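Local coordinates for protein lactaldehyde dehydrogenase (Escherichia coli, PDB 2IMP) that catalyses the NAD-dependent, irreversible oxidation of L-lactaldehyde to L-lactate in fucose and rhamnose breakdown, and also oxidises glycolaldehyde, at residues P8-G13 / G200-V205. Sequence-based numbering, arbitrary orientation.
Sequences PMYIDG and GVFNLV
Tyr10 and Leu204 form a single antiparallel bridge, a hydrogen-bonded pair that joins the N-terminal strand 5-11 to strand 202-204 beside strand 172-176 of the NAD-binding domain of the aldehyde dehydrogenase fold. Tyr10 N donates to Leu204 O at 2.9 Å, and Leu204 N returns a 2.7 Å bond to Tyr10 O. Beyond this pair a side chain replaces the backbone partner. Asn203 CB lies against Tyr10 O; chi1 of -53° sets CG beside the backbone N and brings the amide to the turn at Asp12. There OD1 accepts Asp12 N at 3.0 Å, almost in line with its own C=O (166°), and also lies against a water. ND2 reaches back to Gly200 O, 2.7 Å away and well above that carbonyl's plane, and bonds Ile173 O as well, so the amide is held at both ends. A leucine here would probably leave Asp12 N and Gly200 O without these partners and loosen the join between the turn and the 200-205 segment. Tyr10 presents its ring edge to Phe202 O, in plane, with CD2 3.4 Å from the oxygen; its OH bonds Asp193 on helix 183-195. At the other end of the bridge the side chains of Met9 and Val205 cross at a slant, with Met9 SD 4.2 Å from Val205 CB. Asp12 OD2 turns to salt bridges with Arg199 and Arg55. The water bridges the two segments, accepting from Gly13 N at 2.8 Å and from Gly200 N at 3.0 Å.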
loop_
_atom_site.group_PDB
_atom_site.type_symbol
_atom_site.label_atom_id
_atom_site.label_comp_id
_atom_site.label_asym_id
_atom_site.label_seq_id
_atom_site.Cartn_x
_atom_site.Cartn_y
_atom_site.Cartn_z
ATOM N N PRO A 8 35.025 -3.253 -27.508
ATOM C CA PRO A 8 35.486 -4.090 -26.402
ATOM C C PRO A 8 34.278 -4.266 -25.455
ATOM O O PRO A 8 33.299 -3.516 -25.544
ATOM C CB PRO A 8 36.555 -3.231 -25.749
ATOM C CG PRO A 8 35.951 -1.861 -25.865
ATOM C CD PRO A 8 35.407 -1.844 -27.281
ATOM N N MET A 9 34.349 -5.253 -24.574
ATOM C CA MET A 9 33.286 -5.443 -23.608
ATOM C C MET A 9 33.560 -4.596 -22.353
ATOM O O MET A 9 34.655 -4.048 -22.200
ATOM C CB MET A 9 33.174 -6.923 -23.211
ATOM C CG MET A 9 32.681 -7.841 -24.330
ATOM S SD MET A 9 32.478 -9.578 -23.819
ATOM C CE MET A 9 33.122 -10.436 -25.275
ATOM N N TYR A 10 32.568 -4.455 -21.489
ATOM C CA TYR A 10 32.780 -3.711 -20.262
ATOM C C TYR A 10 32.593 -4.631 -19.057
ATOM O O TYR A 10 31.468 -4.950 -18.677
ATOM C CB TYR A 10 31.826 -2.520 -20.166
ATOM C CG TYR A 10 32.220 -1.545 -19.087
ATOM C CD1 TYR A 10 33.344 -0.728 -19.236
ATOM C CD2 TYR A 10 31.488 -1.454 -17.901
ATOM C CE1 TYR A 10 33.725 0.167 -18.228
ATOM C CE2 TYR A 10 31.860 -0.566 -16.888
ATOM C CZ TYR A 10 32.979 0.235 -17.055
ATOM O OH TYR A 10 33.351 1.097 -16.056
ATOM N N ILE A 11 33.713 -5.073 -18.496
ATOM C CA ILE A 11 33.705 -5.997 -17.376
ATOM C C ILE A 11 34.504 -5.534 -16.139
ATOM O O ILE A 11 35.668 -5.150 -16.240
ATOM C CB ILE A 11 34.240 -7.371 -17.836
ATOM C CG1 ILE A 11 33.365 -7.895 -18.979
ATOM C CG2 ILE A 11 34.266 -8.354 -16.668
ATOM C CD1 ILE A 11 33.954 -9.076 -19.735
ATOM N N ASP A 12 33.847 -5.580 -14.985
ATOM C CA ASP A 12 34.440 -5.191 -13.715
ATOM C C ASP A 12 35.075 -3.777 -13.668
ATOM O O ASP A 12 36.207 -3.604 -13.206
ATOM C CB ASP A 12 35.470 -6.245 -13.277
ATOM C CG ASP A 12 35.838 -6.133 -11.798
ATOM O OD1 ASP A 12 35.134 -5.415 -11.054
ATOM O OD2 ASP A 12 36.822 -6.775 -11.376
ATOM N N GLY A 13 34.339 -2.785 -14.162
ATOM C CA GLY A 13 34.817 -1.417 -14.110
ATOM C C GLY A 13 35.818 -0.954 -15.151
ATOM O O GLY A 13 36.398 0.125 -15.008
ATOM N N GLY A 200 31.997 -3.460 -11.333
ATOM C CA GLY A 200 31.176 -4.646 -11.186
ATOM C C GLY A 200 29.678 -4.422 -11.112
ATOM O O GLY A 200 28.913 -5.343 -11.394
ATOM N N VAL A 201 29.245 -3.219 -10.735
ATOM C CA VAL A 201 27.812 -2.948 -10.635
ATOM C C VAL A 201 27.086 -3.004 -11.996
ATOM O O VAL A 201 25.983 -3.548 -12.101
ATOM C CB VAL A 201 27.552 -1.587 -9.949
ATOM C CG1 VAL A 201 26.053 -1.276 -9.929
ATOM C CG2 VAL A 201 28.097 -1.630 -8.527
ATOM N N PHE A 202 27.719 -2.430 -13.017
ATOM C CA PHE A 202 27.194 -2.461 -14.378
ATOM C C PHE A 202 28.217 -3.078 -15.343
ATOM O O PHE A 202 29.326 -2.569 -15.491
ATOM C CB PHE A 202 26.830 -1.063 -14.896
ATOM C CG PHE A 202 26.274 -1.068 -16.310
ATOM C CD1 PHE A 202 24.910 -1.236 -16.539
ATOM C CD2 PHE A 202 27.118 -0.914 -17.410
ATOM C CE1 PHE A 202 24.393 -1.267 -17.846
ATOM C CE2 PHE A 202 26.616 -0.944 -18.723
ATOM C CZ PHE A 202 25.250 -1.113 -18.941
ATOM N N ASN A 203 27.831 -4.178 -15.974
ATOM C CA ASN A 203 28.698 -4.871 -16.909
ATOM C C ASN A 203 28.044 -5.060 -18.290
ATOM O O ASN A 203 26.840 -5.321 -18.384
ATOM C CB ASN A 203 29.072 -6.248 -16.342
ATOM C CG ASN A 203 29.637 -6.172 -14.940
ATOM O OD1 ASN A 203 30.851 -6.041 -14.749
ATOM N ND2 ASN A 203 28.760 -6.248 -13.942
ATOM N N LEU A 204 28.830 -4.918 -19.347
ATOM C CA LEU A 204 28.298 -5.102 -20.684
ATOM C C LEU A 204 29.023 -6.204 -21.460
ATOM O O LEU A 204 30.224 -6.097 -21.720
ATOM C CB LEU A 204 28.379 -3.796 -21.487
ATOM C CG LEU A 204 27.724 -3.834 -22.881
ATOM C CD1 LEU A 204 26.224 -3.645 -22.745
ATOM C CD2 LEU A 204 28.287 -2.731 -23.766
ATOM N N VAL A 205 28.313 -7.274 -21.790
ATOM C CA VAL A 205 28.926 -8.339 -22.575
ATOM C C VAL A 205 28.343 -8.386 -23.996
ATOM O O VAL A 205 27.170 -8.078 -24.194
ATOM C CB VAL A 205 28.796 -9.715 -21.877
ATOM C CG1 VAL A 205 29.627 -9.711 -20.596
ATOM C CG2 VAL A 205 27.339 -10.026 -21.573
HETATM O O HOH W 1 31.597 -3.247 -14.266
#